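Local coordinates for Cj0977 (Campylobacter jejuni, PDB 3BNV), which is of unknown function but is a sigma28-regulated, nonflagellar virulence protein with a hot-dog fold, at residues K124-V129 and M134-I139; F69-A74 and I90-F95; R22-T27 and I40-N45. All coordinates share one frame; numbering follows the deposited sequence.

Contact 1: residues K124-V129 and M134-I139; sequences KVVGHV and MFEGTI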
ATOM      1  N   LYS A 124      10.705  -4.167 -11.174  1.00 33.09           N
ATOM      2  CA  LYS A 124      11.166  -5.040 -10.104  1.00 33.19           C
ATOM      3  C   LYS A 124      11.586  -4.129  -8.939  1.00 33.04           C
ATOM      4  O   LYS A 124      12.410  -3.225  -9.115  1.00 33.21           O
ATOM      5  CB  LYS A 124      12.320  -5.898 -10.638  1.00 33.39           C
ATOM      6  CG  LYS A 124      12.262  -7.352 -10.268  1.00 34.89           C
ATOM      7  CD  LYS A 124      12.181  -7.507  -8.720  1.00 38.56           C
ATOM      8  CE  LYS A 124      12.195  -8.991  -8.252  1.00 38.63           C
ATOM      9  NZ  LYS A 124      10.815  -9.585  -8.139  1.00 39.14           N
ATOM     10  N   VAL A 125      10.970  -4.311  -7.778  1.00 32.58           N
ATOM     11  CA  VAL A 125      11.301  -3.509  -6.604  1.00 32.70           C
ATOM     12  C   VAL A 125      11.844  -4.400  -5.480  1.00 32.74           C
ATOM     13  O   VAL A 125      11.355  -5.515  -5.266  1.00 32.83           O
ATOM     14  CB  VAL A 125      10.076  -2.771  -6.050  1.00 33.16           C
ATOM     15  CG1 VAL A 125      10.501  -1.725  -5.029  1.00 32.27           C
ATOM     16  CG2 VAL A 125       9.261  -2.129  -7.179  1.00 34.06           C
ATOM     17  N   VAL A 126      12.834  -3.898  -4.757  1.00 32.36           N
ATOM     18  CA  VAL A 126      13.475  -4.665  -3.712  1.00 32.40           C
ATOM     19  C   VAL A 126      13.657  -3.714  -2.536  1.00 32.46           C
ATOM     20  O   VAL A 126      13.981  -2.551  -2.747  1.00 32.57           O
ATOM     21  CB  VAL A 126      14.846  -5.169  -4.186  1.00 31.89           C
ATOM     22  CG1 VAL A 126      15.918  -4.245  -3.727  1.00 31.76           C
ATOM     23  CG2 VAL A 126      15.124  -6.507  -3.651  1.00 33.00           C
ATOM     24  N   GLY A 127      13.412  -4.179  -1.306  1.00 32.41           N
ATOM     25  CA  GLY A 127      13.568  -3.319  -0.123  1.00 32.16           C
ATOM     26  C   GLY A 127      14.515  -3.906   0.928  1.00 32.45           C
ATOM     27  O   GLY A 127      14.479  -5.105   1.217  1.00 32.91           O
ATOM     28  N   HIS A 128      15.358  -3.066   1.511  1.00 32.13           N
ATOM     29  CA  HIS A 128      16.298  -3.503   2.516  1.00 32.15           C
ATOM     30  C   HIS A 128      16.154  -2.685   3.792  1.00 32.45           C
ATOM     31  O   HIS A 128      15.873  -1.489   3.732  1.00 32.72           O
ATOM     32  CB  HIS A 128      17.733  -3.303   2.026  1.00 31.42           C
ATOM     33  CG  HIS A 128      18.211  -4.376   1.109  1.00 30.76           C
ATOM     34  ND1 HIS A 128      18.104  -4.285  -0.262  1.00 29.05           N
ATOM     35  CD2 HIS A 128      18.797  -5.568   1.362  1.00 29.61           C
ATOM     36  CE1 HIS A 128      18.616  -5.371  -0.814  1.00 27.25           C
ATOM     37  NE2 HIS A 128      19.040  -6.166   0.148  1.00 28.02           N
ATOM     38  N   VAL A 129      16.362  -3.320   4.943  1.00 32.17           N
ATOM     39  CA  VAL A 129      16.708  -2.568   6.134  1.00 31.97           C
ATOM     40  C   VAL A 129      18.128  -2.950   6.464  1.00 32.20           C
ATOM     41  O   VAL A 129      18.408  -4.104   6.779  1.00 32.17           O
ATOM     42  CB  VAL A 129      15.840  -2.867   7.397  1.00 32.02           C
ATOM     43  CG1 VAL A 129      16.390  -2.087   8.557  1.00 30.53           C
ATOM     44  CG2 VAL A 129      14.363  -2.506   7.188  1.00 30.85           C
HETATM   45  N   MSE A 134      14.033  -7.281   2.916  1.00 33.66           N
HETATM   46  CA  MSE A 134      12.762  -7.369   3.637  1.00 34.53           C
HETATM   47  C   MSE A 134      11.582  -7.559   2.683  1.00 33.92           C
HETATM   48  O   MSE A 134      10.532  -8.095   3.057  1.00 33.54           O
HETATM   49  CB  MSE A 134      12.461  -6.031   4.336  1.00 34.72           C
HETATM   50  CG  MSE A 134      13.510  -5.521   5.273  1.00 39.71           C
HETATM   51 SE   MSE A 134      13.899  -6.615   6.883  1.00 56.76          SE
HETATM   52  CE  MSE A 134      12.371  -6.061   8.034  1.00 47.68           C
ATOM     53  N   PHE A 135      11.731  -7.035   1.475  1.00 33.09           N
ATOM     54  CA  PHE A 135      10.627  -6.965   0.568  1.00 32.83           C
ATOM     55  C   PHE A 135      11.102  -7.120  -0.873  1.00 33.06           C
ATOM     56  O   PHE A 135      12.175  -6.624  -1.264  1.00 33.09           O
ATOM     57  CB  PHE A 135       9.865  -5.635   0.774  1.00 32.20           C
ATOM     58  CG  PHE A 135       8.873  -5.325  -0.298  1.00 30.88           C
ATOM     59  CD1 PHE A 135       7.560  -5.763  -0.199  1.00 30.35           C
ATOM     60  CD2 PHE A 135       9.238  -4.591  -1.403  1.00 30.82           C
ATOM     61  CE1 PHE A 135       6.592  -5.474  -1.203  1.00 28.55           C
ATOM     62  CE2 PHE A 135       8.282  -4.292  -2.420  1.00 31.39           C
ATOM     63  CZ  PHE A 135       6.954  -4.745  -2.312  1.00 29.32           C
ATOM     64  N   GLU A 136      10.286  -7.803  -1.658  1.00 33.11           N
ATOM     65  CA  GLU A 136      10.600  -8.046  -3.063  1.00 33.48           C
ATOM     66  C   GLU A 136       9.267  -8.052  -3.833  1.00 33.32           C
ATOM     67  O   GLU A 136       8.285  -8.648  -3.384  1.00 33.18           O
ATOM     68  CB  GLU A 136      11.354  -9.377  -3.181  1.00 33.50           C
ATOM     69  CG  GLU A 136      12.020  -9.644  -4.509  1.00 34.84           C
ATOM     70  CD  GLU A 136      13.309 -10.475  -4.394  1.00 37.06           C
ATOM     71  OE1 GLU A 136      13.579 -11.109  -3.340  1.00 37.50           O
ATOM     72  OE2 GLU A 136      14.066 -10.487  -5.384  1.00 38.61           O
ATOM     73  N   GLY A 137       9.217  -7.361  -4.962  1.00 33.07           N
ATOM     74  CA  GLY A 137       7.976  -7.311  -5.704  1.00 33.20           C
ATOM     75  C   GLY A 137       8.058  -6.867  -7.152  1.00 33.15           C
ATOM     76  O   GLY A 137       8.999  -6.191  -7.567  1.00 33.13           O
ATOM     77  N   THR A 138       7.053  -7.260  -7.920  1.00 33.05           N
ATOM     78  CA  THR A 138       6.914  -6.782  -9.280  1.00 33.20           C
ATOM     79  C   THR A 138       5.670  -5.930  -9.381  1.00 33.25           C
ATOM     80  O   THR A 138       4.578  -6.355  -8.983  1.00 33.42           O
ATOM     81  CB  THR A 138       6.724  -7.917 -10.272  1.00 32.97           C
ATOM     82  OG1 THR A 138       7.845  -8.810 -10.227  1.00 33.26           O
ATOM     83  CG2 THR A 138       6.638  -7.335 -11.645  1.00 33.86           C
ATOM     84  N   ILE A 139       5.816  -4.749  -9.963  1.00 33.13           N
ATOM     85  CA  ILE A 139       4.686  -3.842 -10.094  1.00 33.06           C
ATOM     86  C   ILE A 139       4.472  -3.433 -11.542  1.00 32.98           C
ATOM     87  O   ILE A 139       5.406  -3.056 -12.232  1.00 33.18           O
ATOM     88  CB  ILE A 139       4.909  -2.620  -9.212  1.00 32.80           C
ATOM     89  CG1 ILE A 139       4.865  -3.054  -7.746  1.00 33.30           C
ATOM     90  CG2 ILE A 139       3.874  -1.588  -9.472  1.00 32.41           C
ATOM     91  CD1 ILE A 139       4.941  -1.907  -6.805  1.00 34.44           C
TER
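Val125 and Gly137, Gly127 and Phe135 pair across an antiparallel beta hairpin, two neighbouring inner strands of the hot-dog sheet. The axes of segments 124-129 and 134-139 approach to 4.6 Å and run at 175° to each other. Val125 N meets Gly137 O at 2.7 Å in a nearly straight hydrogen bond (N-H...O 178°), and Gly137 N answers to Val125 O. The next hydrogen-bonded pair is distorted. Gly127 N bonds to Phe135 O, but Gly127 O accepts Met134 N at 2.8 Å. The same oxygen, Gly127 O, also takes a weak bond from Phe135 N at 3.4 Å. Two residues facing one make this a classic beta bulge.

The side chains sort by face. Val125 and Phe135 turn to the side where helix 67-82 lies, and both touch Ala74. With CG anti to its backbone N (chi1 168°), Phe135 runs its ring along its own strand beside Gly137, whose missing side chain suits a place so close to an aromatic. Val125 CG1 comes in at the ring edge, 4.3 Å from Phe135 CE2. Near the bulge, Val129 CG2 lies 3.7 Å from CG of Met134, a selenomethionine in this crystal.

On the other face stand Lys124, Val126, Glu136 and Thr138. The bent chain of Lys124 crosses toward Glu136, yet Lys124 NZ stops 4.4 Å from Glu136 OE2, too far for a salt bridge.

The chemistry is thus two-sided: backbone bonds hold the hairpin together, branched and aromatic carbon seals the helix side, and on the opposite, more open face the Lys124-Glu136 attraction is probably modest, the firm partners of Glu136 OE1 being Lys133 and the Tyr97 hydroxyl.

Contact 2: residues F69-A74 and I90-F95; sequences FIFAAA and IGSKCF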
ATOM      1  N   PHE A  69       2.348   0.140   4.108  1.00 32.44           N
ATOM      2  CA  PHE A  69       3.247   1.282   3.922  1.00 32.41           C
ATOM      3  C   PHE A  69       4.485   0.875   3.172  1.00 32.70           C
ATOM      4  O   PHE A  69       5.052   1.661   2.418  1.00 32.50           O
ATOM      5  CB  PHE A  69       3.578   1.964   5.239  1.00 31.91           C
ATOM      6  CG  PHE A  69       2.387   2.584   5.855  1.00 31.77           C
ATOM      7  CD1 PHE A  69       1.882   3.754   5.343  1.00 31.83           C
ATOM      8  CD2 PHE A  69       1.698   1.937   6.860  1.00 30.88           C
ATOM      9  CE1 PHE A  69       0.750   4.325   5.864  1.00 31.83           C
ATOM     10  CE2 PHE A  69       0.572   2.487   7.389  1.00 32.15           C
ATOM     11  CZ  PHE A  69       0.085   3.687   6.891  1.00 32.86           C
ATOM     12  N   ILE A  70       4.890  -0.378   3.341  1.00 33.02           N
ATOM     13  CA  ILE A  70       6.023  -0.841   2.576  1.00 33.24           C
ATOM     14  C   ILE A  70       5.565  -0.876   1.136  1.00 33.44           C
ATOM     15  O   ILE A  70       6.298  -0.444   0.242  1.00 33.57           O
ATOM     16  CB  ILE A  70       6.423  -2.228   2.985  1.00 33.44           C
ATOM     17  CG1 ILE A  70       6.728  -2.280   4.466  1.00 34.29           C
ATOM     18  CG2 ILE A  70       7.618  -2.686   2.221  1.00 33.00           C
ATOM     19  CD1 ILE A  70       6.758  -3.771   4.956  1.00 37.39           C
ATOM     20  N   PHE A  71       4.341  -1.366   0.911  1.00 33.20           N
ATOM     21  CA  PHE A  71       3.816  -1.413  -0.442  1.00 33.22           C
ATOM     22  C   PHE A  71       3.727   0.001  -0.992  1.00 33.16           C
ATOM     23  O   PHE A  71       4.168   0.269  -2.096  1.00 33.27           O
ATOM     24  CB  PHE A  71       2.456  -2.093  -0.516  1.00 33.56           C
ATOM     25  CG  PHE A  71       1.866  -2.144  -1.929  1.00 35.52           C
ATOM     26  CD1 PHE A  71       1.022  -1.155  -2.389  1.00 34.67           C
ATOM     27  CD2 PHE A  71       2.166  -3.190  -2.793  1.00 36.63           C
ATOM     28  CE1 PHE A  71       0.482  -1.221  -3.678  1.00 35.46           C
ATOM     29  CE2 PHE A  71       1.644  -3.229  -4.079  1.00 35.89           C
ATOM     30  CZ  PHE A  71       0.794  -2.253  -4.512  1.00 33.78           C
ATOM     31  N   ALA A  72       3.187   0.928  -0.213  1.00 32.74           N
ATOM     32  CA  ALA A  72       3.117   2.286  -0.690  1.00 32.48           C
ATOM     33  C   ALA A  72       4.473   2.755  -1.175  1.00 32.76           C
ATOM     34  O   ALA A  72       4.572   3.329  -2.248  1.00 33.35           O
ATOM     35  CB  ALA A  72       2.597   3.201   0.383  1.00 33.03           C
ATOM     36  N   ALA A  73       5.521   2.526  -0.398  1.00 32.76           N
ATOM     37  CA  ALA A  73       6.829   2.992  -0.802  1.00 32.68           C
ATOM     38  C   ALA A  73       7.224   2.314  -2.132  1.00 32.98           C
ATOM     39  O   ALA A  73       7.702   2.967  -3.060  1.00 33.02           O
ATOM     40  CB  ALA A  73       7.826   2.723   0.285  1.00 31.94           C
ATOM     41  N   ALA A  74       6.987   1.009  -2.234  1.00 32.81           N
ATOM     42  CA  ALA A  74       7.321   0.291  -3.455  1.00 32.69           C
ATOM     43  C   ALA A  74       6.531   0.829  -4.658  1.00 32.43           C
ATOM     44  O   ALA A  74       7.048   0.960  -5.776  1.00 32.17           O
ATOM     45  CB  ALA A  74       7.065  -1.164  -3.265  1.00 32.49           C
ATOM     46  N   ILE A  90      -1.403  -1.150 -12.223  1.00 32.51           N
ATOM     47  CA  ILE A  90      -2.577  -1.948 -12.561  1.00 31.99           C
ATOM     48  C   ILE A  90      -2.525  -3.324 -11.996  1.00 32.22           C
ATOM     49  O   ILE A  90      -3.505  -4.062 -12.056  1.00 32.36           O
ATOM     50  CB  ILE A  90      -2.744  -2.091 -14.038  1.00 31.36           C
ATOM     51  CG1 ILE A  90      -1.465  -2.640 -14.654  1.00 30.77           C
ATOM     52  CG2 ILE A  90      -3.163  -0.783 -14.629  1.00 30.59           C
ATOM     53  CD1 ILE A  90      -1.680  -3.238 -15.987  1.00 29.16           C
ATOM     54  N   GLY A  91      -1.371  -3.687 -11.457  1.00 32.61           N
ATOM     55  CA  GLY A  91      -1.195  -5.017 -10.886  1.00 32.82           C
ATOM     56  C   GLY A  91       0.078  -5.107 -10.083  1.00 33.18           C
ATOM     57  O   GLY A  91       1.031  -4.367 -10.350  1.00 33.24           O
ATOM     58  N   SER A  92       0.110  -6.008  -9.096  1.00 33.32           N
ATOM     59  CA  SER A  92       1.356  -6.269  -8.354  1.00 33.55           C
ATOM     60  C   SER A  92       1.446  -7.677  -7.793  1.00 33.30           C
ATOM     61  O   SER A  92       0.427  -8.349  -7.554  1.00 33.32           O
ATOM     62  CB  SER A  92       1.578  -5.239  -7.235  1.00 33.56           C
ATOM     63  OG  SER A  92       0.388  -5.069  -6.498  1.00 35.39           O
ATOM     64  N   LYS A  93       2.685  -8.109  -7.581  1.00 33.17           N
ATOM     65  CA  LYS A  93       2.968  -9.404  -6.984  1.00 33.26           C
ATOM     66  C   LYS A  93       4.106  -9.188  -5.987  1.00 33.27           C
ATOM     67  O   LYS A  93       5.251  -9.014  -6.394  1.00 33.29           O
ATOM     68  CB  LYS A  93       3.381 -10.380  -8.070  1.00 32.61           C
ATOM     69  CG  LYS A  93       3.812 -11.735  -7.564  1.00 34.68           C
ATOM     70  CD  LYS A  93       2.646 -12.700  -7.541  1.00 36.59           C
ATOM     71  CE  LYS A  93       2.887 -13.877  -6.596  1.00 37.33           C
ATOM     72  NZ  LYS A  93       3.774 -14.905  -7.210  1.00 38.49           N
ATOM     73  N   CYS A  94       3.786  -9.171  -4.693  1.00 33.49           N
ATOM     74  CA  CYS A  94       4.801  -8.860  -3.659  1.00 34.20           C
ATOM     75  C   CYS A  94       5.061  -9.984  -2.680  1.00 33.32           C
ATOM     76  O   CYS A  94       4.166 -10.774  -2.367  1.00 33.28           O
ATOM     77  CB  CYS A  94       4.418  -7.647  -2.824  1.00 34.17           C
ATOM     78  SG  CYS A  94       3.883  -6.245  -3.757  1.00 39.75           S
ATOM     79  N   PHE A  95       6.296 -10.012  -2.184  1.00 32.95           N
ATOM     80  CA  PHE A  95       6.692 -10.818  -1.025  1.00 32.66           C
ATOM     81  C   PHE A  95       7.151  -9.879   0.094  1.00 32.27           C
ATOM     82  O   PHE A  95       7.966  -8.987  -0.122  1.00 32.13           O
ATOM     83  CB  PHE A  95       7.839 -11.777  -1.376  1.00 32.47           C
ATOM     84  CG  PHE A  95       7.494 -12.753  -2.460  1.00 34.16           C
ATOM     85  CD1 PHE A  95       6.876 -13.956  -2.158  1.00 33.87           C
ATOM     86  CD2 PHE A  95       7.757 -12.447  -3.810  1.00 35.58           C
ATOM     87  CE1 PHE A  95       6.533 -14.834  -3.170  1.00 33.73           C
ATOM     88  CE2 PHE A  95       7.413 -13.327  -4.821  1.00 33.87           C
ATOM     89  CZ  PHE A  95       6.804 -14.517  -4.499  1.00 33.20           C
TER
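Phe71 extends its ring from helix 67-82 toward strand 87-96, a chi1 of 179° swinging the ring away from the backbone N, while Cys94 and Ser92 send their heteroatoms to meet it. The Cys94 sulfur stands opposite its own carbonyl carbon (chi1 -48°). Residues two apart on a strand point the same way, so both side chains reach one edge of one ring.

Cys94 SG lies 3.6 Å from Phe71 CD2 and 4.8 Å from the ring centroid, in the ring plane: an edge-on sulfur-aromatic contact. Farther round the rim, Ser92 OG is 3.3 Å from Phe71 CE2, and Ser92 CB is 3.7 Å from the same carbon. No hydrogen bond crosses here. The backbones stay well apart, the CA atoms of Phe71 and Cys94 being 8.2 Å from each other, and the long aromatic side chain bridges that gap. Small serine and cysteine suit the facing strand, because they let the rim come close while presenting an oxygen and a polarisable sulfur, probably a mildly favourable match with the C-H edge.

All three residues are buried, partly by the dimer. The ring of Phe71 stacks on Phe71 of the second subunit, and residues 91-95 pair in antiparallel fashion with a strand of that subunit. A central helix packed against a sheet that runs on into a partner chain is the hallmark of the hot-dog dimer.

Contact 3: residues R22-T27 and I40-N45; sequences RAELLT and IEIDKN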
ATOM      1  N   ARG A  22      13.431  16.053  -7.197  1.00 38.04           N
ATOM      2  CA  ARG A  22      12.190  16.841  -7.136  1.00 38.29           C
ATOM      3  C   ARG A  22      11.994  17.588  -8.443  1.00 38.09           C
ATOM      4  O   ARG A  22      10.901  17.582  -9.019  1.00 38.50           O
ATOM      5  CB  ARG A  22      12.192  17.846  -5.978  1.00 38.33           C
ATOM      6  CG  ARG A  22      11.581  17.379  -4.667  1.00 38.12           C
ATOM      7  CD  ARG A  22      11.420  18.559  -3.703  1.00 38.48           C
ATOM      8  NE  ARG A  22      11.387  18.133  -2.301  1.00 40.76           N
ATOM      9  CZ  ARG A  22      11.772  18.889  -1.265  1.00 41.44           C
ATOM     10  NH1 ARG A  22      12.231  20.126  -1.448  1.00 40.06           N
ATOM     11  NH2 ARG A  22      11.706  18.398  -0.028  1.00 42.46           N
ATOM     12  N   ALA A  23      13.065  18.209  -8.924  1.00 37.75           N
ATOM     13  CA  ALA A  23      13.018  18.946 -10.193  1.00 37.31           C
ATOM     14  C   ALA A  23      12.775  18.060 -11.412  1.00 36.93           C
ATOM     15  O   ALA A  23      12.410  18.562 -12.452  1.00 36.97           O
ATOM     16  CB  ALA A  23      14.285  19.764 -10.385  1.00 37.20           C
ATOM     17  N   GLU A  24      12.972  16.751 -11.280  1.00 36.86           N
ATOM     18  CA  GLU A  24      12.788  15.821 -12.405  1.00 36.90           C
ATOM     19  C   GLU A  24      11.530  14.959 -12.308  1.00 36.41           C
ATOM     20  O   GLU A  24      11.075  14.416 -13.306  1.00 36.36           O
ATOM     21  CB  GLU A  24      13.992  14.879 -12.539  1.00 37.28           C
ATOM     22  CG  GLU A  24      15.158  15.410 -13.357  1.00 38.89           C
ATOM     23  CD  GLU A  24      16.491  14.794 -12.924  1.00 41.31           C
ATOM     24  OE1 GLU A  24      16.685  13.582 -13.149  1.00 42.59           O
ATOM     25  OE2 GLU A  24      17.342  15.520 -12.356  1.00 41.32           O
ATOM     26  N   LEU A  25      10.991  14.800 -11.105  1.00 36.06           N
ATOM     27  CA  LEU A  25       9.901  13.860 -10.897  1.00 35.41           C
ATOM     28  C   LEU A  25       8.599  14.400 -11.484  1.00 35.10           C
ATOM     29  O   LEU A  25       8.119  15.458 -11.086  1.00 34.96           O
ATOM     30  CB  LEU A  25       9.746  13.566  -9.402  1.00 36.01           C
ATOM     31  CG  LEU A  25       9.685  12.108  -8.957  1.00 35.59           C
ATOM     32  CD1 LEU A  25       8.546  11.451  -9.631  1.00 36.35           C
ATOM     33  CD2 LEU A  25      10.951  11.407  -9.370  1.00 36.53           C
ATOM     34  N   LEU A  26       8.038  13.667 -12.439  1.00 34.76           N
ATOM     35  CA  LEU A  26       6.765  14.043 -13.055  1.00 34.41           C
ATOM     36  C   LEU A  26       5.609  13.272 -12.430  1.00 34.43           C
ATOM     37  O   LEU A  26       4.457  13.694 -12.519  1.00 34.82           O
ATOM     38  CB  LEU A  26       6.791  13.811 -14.577  1.00 33.94           C
ATOM     39  CG  LEU A  26       7.626  14.743 -15.471  1.00 33.04           C
ATOM     40  CD1 LEU A  26       7.842  14.179 -16.870  1.00 30.93           C
ATOM     41  CD2 LEU A  26       6.985  16.113 -15.561  1.00 33.40           C
ATOM     42  N   THR A  27       5.923  12.147 -11.797  1.00 34.07           N
ATOM     43  CA  THR A  27       4.902  11.238 -11.283  1.00 34.09           C
ATOM     44  C   THR A  27       4.485  11.572  -9.863  1.00 33.95           C
ATOM     45  O   THR A  27       5.297  11.990  -9.063  1.00 34.52           O
ATOM     46  CB  THR A  27       5.401   9.770 -11.315  1.00 34.21           C
ATOM     47  OG1 THR A  27       4.317   8.865 -11.050  1.00 34.17           O
ATOM     48  CG2 THR A  27       6.463   9.558 -10.285  1.00 33.95           C
ATOM     49  N   ILE A  40      15.242   9.401  -4.097  1.00 32.33           N
ATOM     50  CA  ILE A  40      16.572   9.779  -3.635  1.00 32.36           C
ATOM     51  C   ILE A  40      17.539   9.719  -4.830  1.00 32.41           C
ATOM     52  O   ILE A  40      18.637  10.261  -4.800  1.00 32.37           O
ATOM     53  CB  ILE A  40      16.944   8.748  -2.514  1.00 32.29           C
ATOM     54  CG1 ILE A  40      17.856   9.284  -1.474  1.00 32.73           C
ATOM     55  CG2 ILE A  40      17.672   7.544  -3.040  1.00 32.56           C
ATOM     56  CD1 ILE A  40      18.605   8.111  -0.856  1.00 32.64           C
ATOM     57  N   GLU A  41      17.096   9.046  -5.886  1.00 32.54           N
ATOM     58  CA  GLU A  41      17.849   8.944  -7.121  1.00 32.98           C
ATOM     59  C   GLU A  41      16.951   8.412  -8.232  1.00 32.96           C
ATOM     60  O   GLU A  41      16.081   7.553  -8.002  1.00 32.92           O
ATOM     61  CB  GLU A  41      19.067   8.050  -6.941  1.00 32.91           C
ATOM     62  CG  GLU A  41      19.715   7.653  -8.229  1.00 33.45           C
ATOM     63  CD  GLU A  41      21.086   7.030  -8.033  1.00 35.52           C
ATOM     64  OE1 GLU A  41      21.796   6.898  -9.063  1.00 36.66           O
ATOM     65  OE2 GLU A  41      21.458   6.688  -6.871  1.00 35.16           O
ATOM     66  N   ILE A  42      17.128   8.959  -9.431  1.00 32.95           N
ATOM     67  CA  ILE A  42      16.399   8.444 -10.585  1.00 33.08           C
ATOM     68  C   ILE A  42      17.241   8.502 -11.828  1.00 32.99           C
ATOM     69  O   ILE A  42      18.208   9.223 -11.891  1.00 33.27           O
ATOM     70  CB  ILE A  42      15.054   9.137 -10.862  1.00 33.17           C
ATOM     71  CG1 ILE A  42      15.256  10.437 -11.613  1.00 33.23           C
ATOM     72  CG2 ILE A  42      14.293   9.396  -9.589  1.00 33.52           C
ATOM     73  CD1 ILE A  42      13.929  11.000 -12.074  1.00 34.63           C
ATOM     74  N   ASP A  43      16.863   7.703 -12.805  1.00 33.12           N
ATOM     75  CA  ASP A  43      17.587   7.573 -14.052  1.00 33.23           C
ATOM     76  C   ASP A  43      16.636   6.825 -14.977  1.00 33.06           C
ATOM     77  O   ASP A  43      15.543   6.389 -14.565  1.00 32.92           O
ATOM     78  CB  ASP A  43      18.855   6.734 -13.826  1.00 33.60           C
ATOM     79  CG  ASP A  43      20.035   7.129 -14.746  1.00 35.77           C
ATOM     80  OD1 ASP A  43      21.168   6.691 -14.441  1.00 37.55           O
ATOM     81  OD2 ASP A  43      19.861   7.868 -15.757  1.00 37.61           O
ATOM     82  N   LYS A  44      17.050   6.653 -16.220  1.00 32.94           N
ATOM     83  CA  LYS A  44      16.279   5.852 -17.153  1.00 33.20           C
ATOM     84  C   LYS A  44      15.981   4.467 -16.554  1.00 33.17           C
ATOM     85  O   LYS A  44      16.915   3.717 -16.225  1.00 32.93           O
ATOM     86  CB  LYS A  44      17.073   5.687 -18.444  1.00 32.98           C
ATOM     87  CG  LYS A  44      16.367   4.871 -19.483  1.00 33.79           C
ATOM     88  CD  LYS A  44      15.099   5.556 -19.909  1.00 35.66           C
ATOM     89  CE  LYS A  44      14.796   5.279 -21.371  1.00 37.52           C
ATOM     90  NZ  LYS A  44      14.116   3.967 -21.550  1.00 37.83           N
ATOM     91  N   ASN A  45      14.700   4.128 -16.404  1.00 33.05           N
ATOM     92  CA  ASN A  45      14.327   2.777 -15.974  1.00 33.09           C
ATOM     93  C   ASN A  45      14.768   2.446 -14.568  1.00 33.28           C
ATOM     94  O   ASN A  45      14.881   1.271 -14.209  1.00 33.51           O
ATOM     95  CB  ASN A  45      14.889   1.711 -16.922  1.00 32.78           C
ATOM     96  CG  ASN A  45      14.038   1.538 -18.184  1.00 33.33           C
ATOM     97  OD1 ASN A  45      12.832   1.815 -18.182  1.00 33.44           O
ATOM     98  ND2 ASN A  45      14.663   1.082 -19.259  1.00 32.00           N
TER
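The chain after helix 15-22 passes strand 38-43 without pairing to it, the nearest CA atoms, those of Glu24 and Ile42, lying 8.4 Å apart. Strand 38-43 is an outermost strand of the hot-dog sheet within this chain, and it carries a classic beta bulge where Ile40 and Glu41 both face Lys48. With no hydrogen bond between the segments, the contact rests on side chains.

Ile42 is its hub, its side chain pointing at the loop. CG1 sits between the backbone N and the carbonyl carbon (chi1 81°), which carries CD1 out to Glu24, with Ile42 CD1 3.9 Å from Glu24 CB. The glutamate lies alongside in the opposite sense, its carboxylate oxygen Glu24 OE1 3.8 Å from Ile42 CG1, an oxygen against hydrocarbon and not a hydrogen bond. Beta-branched isoleucine suits an extended strand and presents two hydrocarbon arms at once.

Asn83 fixes the loop in place: its amide bonds both Glu24 O and Leu26 N, and it also touches the side chains of Leu25 and Ile42. The grip is therefore shared between backbone polarity and a small apolar patch at the surface. Within that patch the leucine crosses the isoleucine obliquely, Leu25 CD2 resting against both arms, 3.9 Å from Ile42 CG2 and 4.0 Å from Ile42 CD1.

In the fold
All three contacts reach the same antiparallel sheet, at different depths. Contact 2 is fully buried, contact 1 has one sheltered and one more open face, and contact 3 lies at the surface, on the other side of the chain's centre, about 18 and 19 Å from the other two between centres. Contacts 1 and 2 touch: strands 132-143 and 87-96 are neighbours, probably hydrogen-bonded through Glu136 O to Phe95 N and Thr138 O to Lys93 N. Main-chain hydrogen bonds dominate contact 1, whereas helix-to-strand aromatic and sulfur packing makes contact 2 and a few aliphatic touches make contact 3. Only contact 2 meets the second subunit.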